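Local coordinates for malonyl CoA-acyl carrier protein transacylase (Burkholderia pseudomallei 1710b, PDB 3EZO), which probably catalyses transfer of the malonyl group from malonyl-CoA to holo-acyl carrier protein, yielding malonyl-ACP and free CoA, at residues N67-M72 against R121-A126; R36-E41 against I111-A116; A78-W83 against A89-V94; V173-A176 against G181-K184. All coordinates share one frame; numbering follows the deposited sequence.

From the N terminus, the chain lays down helix 33-46, where contact 2 opens, and later helix 65-85, which supplies the first half of both contact 1 and contact 3. Contact 3 closes first, over a five-residue connection, as the chain turns back into strand 93-96. Contact 2 closes next, bringing the start of helix 113-128 to residues 36-41, and contact 1 closes further along that helix. Contacts 1 and 2 therefore cross, and contact 3 falls within the span of both. Arg81 of helix 65-85 bridges contacts 2 and 3 through Glu41. Contact 4 opens and closes later, in the antiparallel sheet, with its centre about 35 Å from those of contacts 2 and 3.

Contact 1: residues N67-M72 against R121-A126; sequences NTQPVM and RFRAQA
Gln69 and Pro70 meet Ala124 and Arg121 where the two helix segments run nearly antiparallel, their axes 8.2 Å apart at closest approach and their directions 150° from each other. The nearest backbone pair, Pro70 CA and Arg121 CA, is 5.8 Å apart. Pro70 brings its ring forward, CG lying 4.1 Å from Arg121 CA. One turn of helix 121-126 away, the methyl of Ala124 sits beside the Gln69 side chain, with CB 3.7 Å from Gln69 CD.

Gln69 carries the polar part. Its chain is extended beyond CG and crosses that of Arg123 at about a right angle, so that the amide end meets the guanidinium. Arg123 NH1 donates to Gln69 OE1 over 2.9 Å with an N-H...O angle of 156°. The oxygen lies in the guanidinium plane, but the nitrogen stands above the amide plane, 58° out of it, and does not follow a lone-pair direction. Gln69 NE2, also near NH1, makes its bond instead to Gln18.

Arg123 NH2 bonds to Gln256 and to Ser98 OG, the predicted nucleophile. Gln69 thus probably helps, from the second shell and together with Gln256, to set the rotation of the guanidinium. This placement is consistent with the arginine that, in malonyltransferases of this family, receives the malonyl carboxylate.

Contact 2: residues R36-E41 against I111-A116; sequences RETLDE and IAFRDA
The Phe113 ring takes Glu41 OE1 at its edge, in the ring plane, 3.3 Å from CD2, while the Glu41 carboxylate stands almost perpendicular to the ring, the two planes 84° apart. Thr38 CG2 approaches the same ring obliquely, 3.5 Å from CE2. Tyr77 of helix 65-85 also meets this ring, their planes at about 45°. This is helix-to-helix packing in the larger, alpha/beta part of the acyltransferase fold: one side of helix 33-46 rests on the first turn of helix 113-128, which starts just after Ala112 at the N-cap position.

Torsions explain the meeting. Phe113 holds CG opposite its backbone N (chi1 180°), which throws the ring forward from the helix start. Glu41 is stretched out to its carboxylate, sliding past the ring in the opposite direction. An anionic oxygen beside the edge hydrogens of an aromatic ring is probably favourable, since those hydrogens carry slight positive charge.

The main polar partner of the carboxylate is outside the two segments: OE1 forms a salt bridge to Arg81 of helix 65-85. Arg81 probably also hydrogen-bonds to Thr38 OG1, whose strongest partner is Val34 O one turn back. A third helix thus reaches both contacting side chains of 36-41. Nearness to the helix N terminus may further stabilise the negative charge. Arg114, although opposite in charge, offers Glu41 its aliphatic base rather than its guanidinium: Glu41 OE2 lies 3.5 Å from Arg114 CB but 5.5 Å from Arg114 NE.

Contact 3: residues A78-W83 against A89-V94; sequences ACYRAW and AQPSIV
Trp83 NE1 donates to Ala89 O over 2.8 Å in an almost perfectly straight bond, 177° at the hydrogen. The carbonyl oxygen lies in the indole plane, at the ring edge, whereas the nitrogen is tilted 24° from the carbonyl plane. The contact belongs to a beta-alpha-beta unit of the parallel sheet: strand 11-15 leads, by way of helix 65-85 among others, to its neighbour strand 93-96, and here the end of that helix is fastened to the connection running into the second strand.

A turn earlier, Tyr80 is trans about its first torsion, which carries the ring across until its hydroxyl arrives at the connection. Pro91 CD meets it at the ring edge, in plane, 3.4 Å from Tyr80 OH and 3.9 Å from Tyr80 CE1. Gln90 adds its aliphatic chain, CG lying 3.8 Å from the same oxygen. A water completes the polar link: it lies 2.7 Å from Tyr80 OH, in the plane of that ring, and accepts a hydrogen bond from Gln90 NE2 at 2.9 Å.

Further out, strand 11-15 contributes aromatic packing: Phe13 meets the Trp83 ring edge-to-face, and Pro91 touches both Phe11 and Phe13. Helix 306-314 lies against Trp83 through Ala312 and Leu313. Beyond the connection, the strand continues toward Ser98, the predicted nucleophile. Ser92 and Ile93 make backbone hydrogen bonds with strand 11-15, and the Ser92 side chain adds one more, between its OG and Phe11 O.

Contact 4: residues V173-A176 against G181-K184; sequences VVIA and GIEK
Ile175 and Ile182 meet through branches that their torsions turn toward each other. In Ile175, chi1 of 67° places CG1 between the backbone N and the carbonyl carbon, pushing that branch out from the strand toward helix 179-191. In Ile182, a chi1 of -78° sets CG1 beside the backbone N, and a second bend at chi2 of -60° swings CD1 back to the strand.

The two side chains slide past each other in opposite directions, and the Ile182 methyl does the touching. CD1 lies 3.4 Å from Ile175 CG1, tighter than usual carbon-carbon contact, and 3.6 Å from Ile175 CD1. The same methyl also reaches the strand backbone, Ile182 CD1 standing 3.7 Å from Ala176 N. The interaction is wholly apolar, carried by one methyl pressed against both the Ile175 side chain and the backbone beside it. Ala176 turns its own methyl away from the helix; its side chain is about 6 Å from that of His207, a predicted active-site residue.

Strand 172-176 is an inner strand of the four-stranded antiparallel sheet, bonded through its backbone to strands 136-142 and 162-169. With two helices joining strands in the order beta-alpha-beta-beta-alpha-beta, this is the ferredoxin-like subdomain of the fold. Ile182 touches Val162 of strand 162-169, while Ile175 also packs on Val149 and Cys153 of helix 146-156, so Ile175 packs against both helices that cover this face of the sheet.

Contact 1: residues N67-M72 against R121-A126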
loop_
_atom_site.group_PDB
_atom_site.type_symbol
_atom_site.label_atom_id
_atom_site.label_comp_id
_atom_site.label_asym_id
_atom_site.label_seq_id
_atom_site.Cartn_x
_atom_site.Cartn_y
_atom_site.Cartn_z
ATOM N N ASN A 67 -6.422 5.094 11.675
ATOM C CA ASN A 67 -6.983 6.134 10.808
ATOM C C ASN A 67 -6.303 6.137 9.461
ATOM O O ASN A 67 -6.970 6.271 8.446
ATOM C CB ASN A 67 -6.779 7.545 11.396
ATOM C CG ASN A 67 -7.686 7.831 12.522
ATOM O OD1 ASN A 67 -8.792 7.256 12.632
ATOM N ND2 ASN A 67 -7.267 8.773 13.369
ATOM N N THR A 68 -4.979 6.031 9.448
ATOM C CA THR A 68 -4.225 6.137 8.209
ATOM C C THR A 68 -4.729 5.102 7.161
ATOM O O THR A 68 -4.910 5.454 6.006
ATOM C CB THR A 68 -2.698 6.022 8.428
ATOM O OG1 THR A 68 -2.290 6.882 9.486
ATOM C CG2 THR A 68 -1.948 6.411 7.179
ATOM N N GLN A 69 -4.981 3.851 7.568
ATOM C CA GLN A 69 -5.344 2.817 6.585
ATOM C C GLN A 69 -6.718 3.112 5.911
ATOM O O GLN A 69 -6.791 3.213 4.684
ATOM C CB GLN A 69 -5.245 1.408 7.199
ATOM C CG GLN A 69 -3.790 1.005 7.437
ATOM C CD GLN A 69 -3.581 -0.463 7.648
ATOM O OE1 GLN A 69 -4.381 -1.293 7.218
ATOM N NE2 GLN A 69 -2.481 -0.799 8.325
ATOM N N PRO A 70 -7.770 3.347 6.707
ATOM C CA PRO A 70 -9.021 3.793 6.057
ATOM C C PRO A 70 -8.943 5.174 5.367
ATOM O O PRO A 70 -9.599 5.379 4.361
ATOM C CB PRO A 70 -10.058 3.757 7.174
ATOM C CG PRO A 70 -9.296 3.409 8.498
ATOM C CD PRO A 70 -7.906 3.075 8.168
ATOM N N VAL A 71 -8.134 6.088 5.878
ATOM C CA VAL A 71 -7.910 7.355 5.210
ATOM C C VAL A 71 -7.293 7.181 3.816
ATOM O O VAL A 71 -7.697 7.861 2.857
ATOM C CB VAL A 71 -7.061 8.337 6.070
ATOM C CG1 VAL A 71 -6.479 9.434 5.189
ATOM C CG2 VAL A 71 -7.909 8.920 7.241
ATOM N N MET A 72 -6.309 6.283 3.698
ATOM C CA MET A 72 -5.622 6.123 2.430
ATOM C C MET A 72 -6.451 5.339 1.403
ATOM O O MET A 72 -6.318 5.575 0.198
ATOM C CB MET A 72 -4.233 5.506 2.582
ATOM C CG MET A 72 -3.158 6.441 3.029
ATOM S SD MET A 72 -3.018 7.926 2.049
ATOM C CE MET A 72 -2.624 7.301 0.381
ATOM N N ARG A 121 -9.820 -0.774 8.625
ATOM C CA ARG A 121 -9.747 -0.366 10.046
ATOM C C ARG A 121 -9.351 -1.558 10.913
ATOM O O ARG A 121 -8.424 -1.490 11.740
ATOM C CB ARG A 121 -11.078 0.186 10.523
ATOM C CG ARG A 121 -11.061 0.689 11.943
ATOM C CD ARG A 121 -12.361 1.437 12.263
ATOM N NE ARG A 121 -13.522 0.539 12.147
ATOM C CZ ARG A 121 -14.783 0.863 12.426
ATOM N NH1 ARG A 121 -15.108 2.073 12.849
ATOM N NH2 ARG A 121 -15.722 -0.045 12.268
ATOM N N PHE A 122 -10.049 -2.662 10.706
ATOM C CA PHE A 122 -9.719 -3.890 11.420
ATOM C C PHE A 122 -8.277 -4.361 11.116
ATOM O O PHE A 122 -7.517 -4.680 12.028
ATOM C CB PHE A 122 -10.700 -4.987 11.085
ATOM C CG PHE A 122 -10.400 -6.263 11.815
ATOM C CD1 PHE A 122 -10.882 -6.465 13.108
ATOM C CD2 PHE A 122 -9.555 -7.237 11.247
ATOM C CE1 PHE A 122 -10.610 -7.643 13.800
ATOM C CE2 PHE A 122 -9.254 -8.395 11.949
ATOM C CZ PHE A 122 -9.775 -8.590 13.225
ATOM N N ARG A 123 -7.897 -4.364 9.834
ATOM C CA ARG A 123 -6.544 -4.732 9.451
ATOM C C ARG A 123 -5.522 -3.899 10.232
ATOM O O ARG A 123 -4.528 -4.425 10.745
ATOM C CB ARG A 123 -6.332 -4.491 7.963
ATOM C CG ARG A 123 -4.898 -4.728 7.486
ATOM C CD ARG A 123 -4.846 -4.559 5.947
ATOM N NE ARG A 123 -3.547 -4.908 5.313
ATOM C CZ ARG A 123 -2.547 -4.068 5.100
ATOM N NH1 ARG A 123 -2.585 -2.788 5.531
ATOM N NH2 ARG A 123 -1.467 -4.502 4.476
ATOM N N ALA A 124 -5.745 -2.589 10.288
ATOM C CA ALA A 124 -4.848 -1.696 11.044
ATOM C C ALA A 124 -4.748 -2.125 12.500
ATOM O O ALA A 124 -3.638 -2.232 13.040
ATOM C CB ALA A 124 -5.281 -0.227 10.925
ATOM N N GLN A 125 -5.882 -2.399 13.127
ATOM C CA GLN A 125 -5.929 -2.832 14.540
ATOM C C GLN A 125 -5.141 -4.151 14.746
ATOM O O GLN A 125 -4.307 -4.247 15.667
ATOM C CB GLN A 125 -7.404 -2.949 15.000
ATOM C CG GLN A 125 -7.739 -4.029 16.093
ATOM C CD GLN A 125 -7.135 -3.727 17.459
ATOM O OE1 GLN A 125 -7.101 -2.558 17.915
ATOM N NE2 GLN A 125 -6.661 -4.784 18.136
ATOM N N ALA A 126 -5.403 -5.133 13.864
ATOM C CA ALA A 126 -4.725 -6.406 13.863
ATOM C C ALA A 126 -3.210 -6.293 13.750
ATOM O O ALA A 126 -2.489 -6.919 14.491
ATOM C CB ALA A 126 -5.276 -7.304 12.705
#

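Contact 2: residues R36-E41 against I111-A116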
loop_
_atom_site.group_PDB
_atom_site.type_symbol
_atom_site.label_atom_id
_atom_site.label_comp_id
_atom_site.label_asym_id
_atom_site.label_seq_id
_atom_site.Cartn_x
_atom_site.Cartn_y
_atom_site.Cartn_z
ATOM N N ARG A 36 -16.862 14.404 -2.514
ATOM C CA ARG A 36 -17.736 14.659 -1.377
ATOM C C ARG A 36 -18.569 13.437 -0.948
ATOM O O ARG A 36 -18.717 13.174 0.242
ATOM C CB ARG A 36 -18.687 15.833 -1.689
ATOM C CG ARG A 36 -17.966 17.180 -1.885
ATOM C CD ARG A 36 -19.032 18.291 -1.815
ATOM N NE ARG A 36 -18.515 19.616 -2.073
ATOM C CZ ARG A 36 -19.167 20.752 -1.803
ATOM N NH1 ARG A 36 -20.376 20.727 -1.280
ATOM N NH2 ARG A 36 -18.605 21.922 -2.072
ATOM N N GLU A 37 -19.122 12.701 -1.912
ATOM C CA GLU A 37 -19.966 11.567 -1.609
ATOM C C GLU A 37 -19.143 10.408 -1.046
ATOM O O GLU A 37 -19.628 9.668 -0.211
ATOM C CB GLU A 37 -20.743 11.124 -2.849
ATOM C CG GLU A 37 -21.705 12.184 -3.408
ATOM C CD GLU A 37 -22.411 11.764 -4.718
ATOM O OE1 GLU A 37 -21.787 11.554 -5.832
ATOM O OE2 GLU A 37 -23.618 11.626 -4.599
ATOM N N THR A 38 -17.913 10.257 -1.511
ATOM C CA THR A 38 -17.008 9.232 -1.002
ATOM C C THR A 38 -16.572 9.487 0.448
ATOM O O THR A 38 -16.541 8.552 1.290
ATOM C CB THR A 38 -15.770 9.123 -1.884
ATOM O OG1 THR A 38 -16.205 8.851 -3.204
ATOM C CG2 THR A 38 -14.847 7.976 -1.380
ATOM N N LEU A 39 -16.286 10.744 0.752
ATOM C CA LEU A 39 -15.979 11.151 2.146
ATOM C C LEU A 39 -17.190 10.979 3.027
ATOM O O LEU A 39 -17.062 10.581 4.182
ATOM C CB LEU A 39 -15.505 12.606 2.197
ATOM C CG LEU A 39 -14.155 12.793 1.568
ATOM C CD1 LEU A 39 -13.801 14.310 1.321
ATOM C CD2 LEU A 39 -13.047 12.099 2.392
ATOM N N ASP A 40 -18.379 11.242 2.475
ATOM C CA ASP A 40 -19.602 11.019 3.249
ATOM C C ASP A 40 -19.799 9.547 3.533
ATOM O O ASP A 40 -20.155 9.166 4.653
ATOM C CB ASP A 40 -20.834 11.561 2.549
ATOM C CG ASP A 40 -20.992 13.072 2.726
ATOM O OD1 ASP A 40 -20.760 13.570 3.847
ATOM O OD2 ASP A 40 -21.378 13.757 1.746
ATOM N N GLU A 41 -19.580 8.722 2.519
ATOM C CA GLU A 41 -19.752 7.272 2.682
ATOM C C GLU A 41 -18.770 6.741 3.728
ATOM O O GLU A 41 -19.137 5.947 4.607
ATOM C CB GLU A 41 -19.565 6.568 1.318
ATOM C CG GLU A 41 -19.613 5.053 1.433
ATOM C CD GLU A 41 -19.593 4.286 0.062
ATOM O OE1 GLU A 41 -19.317 4.881 -1.031
ATOM O OE2 GLU A 41 -19.889 3.068 0.136
ATOM N N ILE A 111 -14.307 -6.090 -3.870
ATOM C CA ILE A 111 -14.757 -5.776 -2.526
ATOM C C ILE A 111 -15.523 -4.451 -2.595
ATOM O O ILE A 111 -15.016 -3.487 -3.127
ATOM C CB ILE A 111 -13.569 -5.633 -1.529
ATOM C CG1 ILE A 111 -12.751 -6.942 -1.424
ATOM C CG2 ILE A 111 -14.078 -5.252 -0.093
ATOM C CD1 ILE A 111 -11.441 -6.808 -0.538
ATOM N N ALA A 112 -16.731 -4.401 -2.073
ATOM C CA ALA A 112 -17.461 -3.139 -2.083
ATOM C C ALA A 112 -16.748 -2.129 -1.162
ATOM O O ALA A 112 -16.286 -2.482 -0.067
ATOM C CB ALA A 112 -18.945 -3.362 -1.639
ATOM N N PHE A 113 -16.648 -0.890 -1.608
ATOM C CA PHE A 113 -16.023 0.166 -0.809
ATOM C C PHE A 113 -16.592 0.234 0.595
ATOM O O PHE A 113 -15.842 0.328 1.544
ATOM C CB PHE A 113 -16.083 1.504 -1.531
ATOM C CG PHE A 113 -15.454 2.669 -0.769
ATOM C CD1 PHE A 113 -14.131 2.622 -0.329
ATOM C CD2 PHE A 113 -16.193 3.821 -0.519
ATOM C CE1 PHE A 113 -13.536 3.711 0.369
ATOM C CE2 PHE A 113 -15.613 4.933 0.143
ATOM C CZ PHE A 113 -14.282 4.868 0.592
ATOM N N ARG A 114 -17.907 0.076 0.719
ATOM C CA ARG A 114 -18.579 0.131 2.009
ATOM C C ARG A 114 -18.078 -0.983 2.899
ATOM O O ARG A 114 -18.043 -0.805 4.113
ATOM C CB ARG A 114 -20.109 0.034 1.817
ATOM C CG ARG A 114 -20.962 0.035 3.042
ATOM C CD ARG A 114 -20.750 1.292 3.869
ATOM N NE ARG A 114 -21.497 1.271 5.134
ATOM C CZ ARG A 114 -21.110 0.633 6.238
ATOM N NH1 ARG A 114 -19.934 -0.054 6.285
ATOM N NH2 ARG A 114 -21.892 0.699 7.313
ATOM N N ASP A 115 -17.705 -2.131 2.305
ATOM C CA ASP A 115 -17.134 -3.239 3.090
ATOM C C ASP A 115 -15.658 -3.059 3.347
ATOM O O ASP A 115 -15.146 -3.494 4.382
ATOM C CB ASP A 115 -17.368 -4.601 2.417
ATOM C CG ASP A 115 -18.842 -4.894 2.244
ATOM O OD1 ASP A 115 -19.660 -4.278 2.981
ATOM O OD2 ASP A 115 -19.187 -5.710 1.366
ATOM N N ALA A 116 -14.975 -2.427 2.421
ATOM C CA ALA A 116 -13.541 -2.249 2.540
ATOM C C ALA A 116 -13.168 -1.327 3.715
ATOM O O ALA A 116 -12.080 -1.427 4.281
ATOM C CB ALA A 116 -12.940 -1.743 1.224
#

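Contact 3: residues A78-W83 against A89-V94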
loop_
_atom_site.group_PDB
_atom_site.type_symbol
_atom_site.label_atom_id
_atom_site.label_comp_id
_atom_site.label_asym_id
_atom_site.label_seq_id
_atom_site.Cartn_x
_atom_site.Cartn_y
_atom_site.Cartn_z
ATOM N N ALA A 78 -11.450 7.824 -3.648
ATOM C CA ALA A 78 -12.054 9.085 -4.046
ATOM C C ALA A 78 -11.494 9.504 -5.368
ATOM O O ALA A 78 -12.224 9.971 -6.245
ATOM C CB ALA A 78 -11.795 10.195 -2.971
ATOM N N CYS A 79 -10.184 9.362 -5.515
ATOM C CA CYS A 79 -9.506 9.786 -6.717
ATOM C C CYS A 79 -9.904 8.916 -7.910
ATOM O O CYS A 79 -10.028 9.418 -9.052
ATOM C CB CYS A 79 -7.996 9.764 -6.543
ATOM S SG CYS A 79 -7.300 11.048 -5.496
ATOM N N TYR A 80 -10.136 7.645 -7.642
ATOM C CA TYR A 80 -10.588 6.705 -8.671
ATOM C C TYR A 80 -11.985 7.048 -9.130
ATOM O O TYR A 80 -12.250 7.050 -10.331
ATOM C CB TYR A 80 -10.505 5.232 -8.212
ATOM C CG TYR A 80 -10.799 4.245 -9.347
ATOM C CD1 TYR A 80 -9.871 4.028 -10.333
ATOM C CD2 TYR A 80 -12.023 3.601 -9.451
ATOM C CE1 TYR A 80 -10.112 3.164 -11.378
ATOM C CE2 TYR A 80 -12.292 2.727 -10.506
ATOM C CZ TYR A 80 -11.330 2.529 -11.467
ATOM O OH TYR A 80 -11.538 1.684 -12.532
ATOM N N ARG A 81 -12.883 7.314 -8.172
ATOM C CA ARG A 81 -14.240 7.706 -8.494
ATOM C C ARG A 81 -14.260 9.050 -9.292
ATOM O O ARG A 81 -15.055 9.198 -10.203
ATOM C CB ARG A 81 -15.122 7.758 -7.221
ATOM C CG ARG A 81 -15.661 6.409 -6.738
ATOM C CD ARG A 81 -16.482 6.543 -5.493
ATOM N NE ARG A 81 -17.248 5.352 -5.105
ATOM C CZ ARG A 81 -17.851 5.214 -3.926
ATOM N NH1 ARG A 81 -17.735 6.155 -3.005
ATOM N NH2 ARG A 81 -18.541 4.132 -3.612
ATOM N N ALA A 82 -13.380 9.998 -8.977
ATOM C CA ALA A 82 -13.256 11.271 -9.758
ATOM C C ALA A 82 -12.801 11.010 -11.188
ATOM O O ALA A 82 -13.235 11.675 -12.155
ATOM C CB ALA A 82 -12.280 12.202 -9.092
ATOM N N TRP A 83 -11.867 10.075 -11.331
ATOM C CA TRP A 83 -11.407 9.665 -12.653
ATOM C C TRP A 83 -12.609 9.187 -13.486
ATOM O O TRP A 83 -12.790 9.612 -14.609
ATOM C CB TRP A 83 -10.315 8.602 -12.527
ATOM C CG TRP A 83 -9.916 7.921 -13.797
ATOM C CD1 TRP A 83 -10.391 6.755 -14.257
ATOM C CD2 TRP A 83 -8.935 8.359 -14.738
ATOM N NE1 TRP A 83 -9.762 6.406 -15.426
ATOM C CE2 TRP A 83 -8.867 7.387 -15.748
ATOM C CE3 TRP A 83 -8.121 9.485 -14.834
ATOM C CZ2 TRP A 83 -8.014 7.495 -16.829
ATOM C CZ3 TRP A 83 -7.276 9.601 -15.899
ATOM C CH2 TRP A 83 -7.222 8.602 -16.899
ATOM N N ALA A 89 -11.302 6.001 -18.616
ATOM C CA ALA A 89 -11.533 4.562 -18.896
ATOM C C ALA A 89 -11.083 3.691 -17.723
ATOM O O ALA A 89 -10.320 4.111 -16.894
ATOM C CB ALA A 89 -10.761 4.161 -20.164
ATOM N N GLN A 90 -11.577 2.471 -17.681
ATOM C CA GLN A 90 -11.140 1.492 -16.712
ATOM C C GLN A 90 -9.712 1.079 -17.064
ATOM O O GLN A 90 -9.409 0.878 -18.226
ATOM C CB GLN A 90 -12.095 0.312 -16.763
ATOM C CG GLN A 90 -12.031 -0.623 -15.574
ATOM C CD GLN A 90 -13.056 -1.730 -15.667
ATOM O OE1 GLN A 90 -12.944 -2.600 -16.541
ATOM N NE2 GLN A 90 -14.038 -1.737 -14.749
ATOM N N PRO A 91 -8.804 1.032 -16.073
ATOM C CA PRO A 91 -7.501 0.474 -16.369
ATOM C C PRO A 91 -7.599 -1.004 -16.728
ATOM O O PRO A 91 -8.606 -1.653 -16.454
ATOM C CB PRO A 91 -6.726 0.677 -15.075
ATOM C CG PRO A 91 -7.789 0.727 -14.028
ATOM C CD PRO A 91 -8.936 1.409 -14.666
ATOM N N SER A 92 -6.581 -1.527 -17.394
ATOM C CA SER A 92 -6.614 -2.935 -17.783
ATOM C C SER A 92 -6.053 -3.855 -16.688
ATOM O O SER A 92 -6.281 -5.058 -16.712
ATOM C CB SER A 92 -5.880 -3.152 -19.095
ATOM O OG SER A 92 -4.629 -2.495 -19.106
ATOM N N ILE A 93 -5.303 -3.276 -15.759
ATOM C CA ILE A 93 -4.702 -4.010 -14.669
ATOM C C ILE A 93 -4.419 -3.036 -13.531
ATOM O O ILE A 93 -4.097 -1.883 -13.765
ATOM C CB ILE A 93 -3.426 -4.791 -15.123
ATOM C CG1 ILE A 93 -2.937 -5.747 -14.010
ATOM C CG2 ILE A 93 -2.338 -3.856 -15.564
ATOM C CD1 ILE A 93 -1.961 -6.882 -14.544
ATOM N N VAL A 94 -4.599 -3.505 -12.298
ATOM C CA VAL A 94 -4.345 -2.701 -11.134
ATOM C C VAL A 94 -3.492 -3.452 -10.115
ATOM O O VAL A 94 -3.361 -4.669 -10.194
ATOM C CB VAL A 94 -5.651 -2.275 -10.479
ATOM C CG1 VAL A 94 -6.446 -1.313 -11.441
ATOM C CG2 VAL A 94 -6.489 -3.513 -10.099
HETATM O O HOH W 1 -13.948 0.529 -12.973
#

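Contact 4: residues V173-A176 against G181-K184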
loop_
_atom_site.group_PDB
_atom_site.type_symbol
_atom_site.label_atom_id
_atom_site.label_comp_id
_atom_site.label_asym_id
_atom_site.label_seq_id
_atom_site.Cartn_x
_atom_site.Cartn_y
_atom_site.Cartn_z
ATOM N N VAL A 173 14.873 -0.913 -0.219
ATOM C CA VAL A 173 14.314 -2.073 0.472
ATOM C C VAL A 173 14.020 -1.718 1.905
ATOM O O VAL A 173 14.837 -1.096 2.586
ATOM C CB VAL A 173 15.252 -3.313 0.372
ATOM C CG1 VAL A 173 14.635 -4.517 1.065
ATOM C CG2 VAL A 173 15.609 -3.599 -1.092
ATOM N N VAL A 174 12.828 -2.080 2.364
ATOM C CA VAL A 174 12.482 -1.950 3.749
ATOM C C VAL A 174 12.587 -3.314 4.420
ATOM O O VAL A 174 12.089 -4.311 3.908
ATOM C CB VAL A 174 11.054 -1.351 3.924
ATOM C CG1 VAL A 174 10.580 -1.333 5.390
ATOM C CG2 VAL A 174 10.956 0.121 3.242
ATOM N N ILE A 175 13.179 -3.333 5.605
ATOM C CA ILE A 175 13.278 -4.555 6.424
ATOM C C ILE A 175 12.448 -4.391 7.687
ATOM O O ILE A 175 12.083 -3.277 8.053
ATOM C CB ILE A 175 14.770 -4.842 6.791
ATOM C CG1 ILE A 175 15.346 -3.773 7.743
ATOM C CG2 ILE A 175 15.606 -4.890 5.488
ATOM C CD1 ILE A 175 16.791 -4.107 8.362
ATOM N N ALA A 176 12.164 -5.506 8.333
ATOM C CA ALA A 176 11.283 -5.548 9.485
ATOM C C ALA A 176 11.599 -6.771 10.330
ATOM O O ALA A 176 12.022 -7.798 9.809
ATOM C CB ALA A 176 9.812 -5.565 9.054
ATOM N N GLY A 181 17.393 -7.124 15.768
ATOM C CA GLY A 181 17.687 -7.544 14.403
ATOM C C GLY A 181 17.796 -6.358 13.457
ATOM O O GLY A 181 18.704 -6.286 12.617
ATOM N N ILE A 182 16.829 -5.445 13.578
ATOM C CA ILE A 182 16.783 -4.236 12.763
ATOM C C ILE A 182 18.042 -3.385 12.996
ATOM O O ILE A 182 18.694 -3.000 12.050
ATOM C CB ILE A 182 15.517 -3.426 13.120
ATOM C CG1 ILE A 182 14.300 -4.067 12.443
ATOM C CG2 ILE A 182 15.692 -1.944 12.814
ATOM C CD1 ILE A 182 14.404 -4.113 10.995
ATOM N N GLU A 183 18.387 -3.127 14.258
ATOM C CA GLU A 183 19.642 -2.409 14.591
ATOM C C GLU A 183 20.899 -3.044 13.989
ATOM O O GLU A 183 21.695 -2.387 13.296
ATOM C CB GLU A 183 19.776 -2.268 16.115
ATOM C CG GLU A 183 18.992 -1.088 16.582
ATOM C CD GLU A 183 18.978 -0.925 18.091
ATOM O OE1 GLU A 183 20.067 -0.948 18.727
ATOM O OE2 GLU A 183 17.872 -0.757 18.634
ATOM N N LYS A 184 21.075 -4.337 14.214
ATOM C CA LYS A 184 22.245 -5.049 13.665
ATOM C C LYS A 184 22.245 -5.066 12.138
ATOM O O LYS A 184 23.298 -4.932 11.500
ATOM C CB LYS A 184 22.259 -6.488 14.191
ATOM C CG LYS A 184 23.467 -7.294 13.787
ATOM C CD LYS A 184 24.716 -6.730 14.399
ATOM C CE LYS A 184 25.922 -7.509 13.935
ATOM N NZ LYS A 184 25.783 -8.965 14.304
#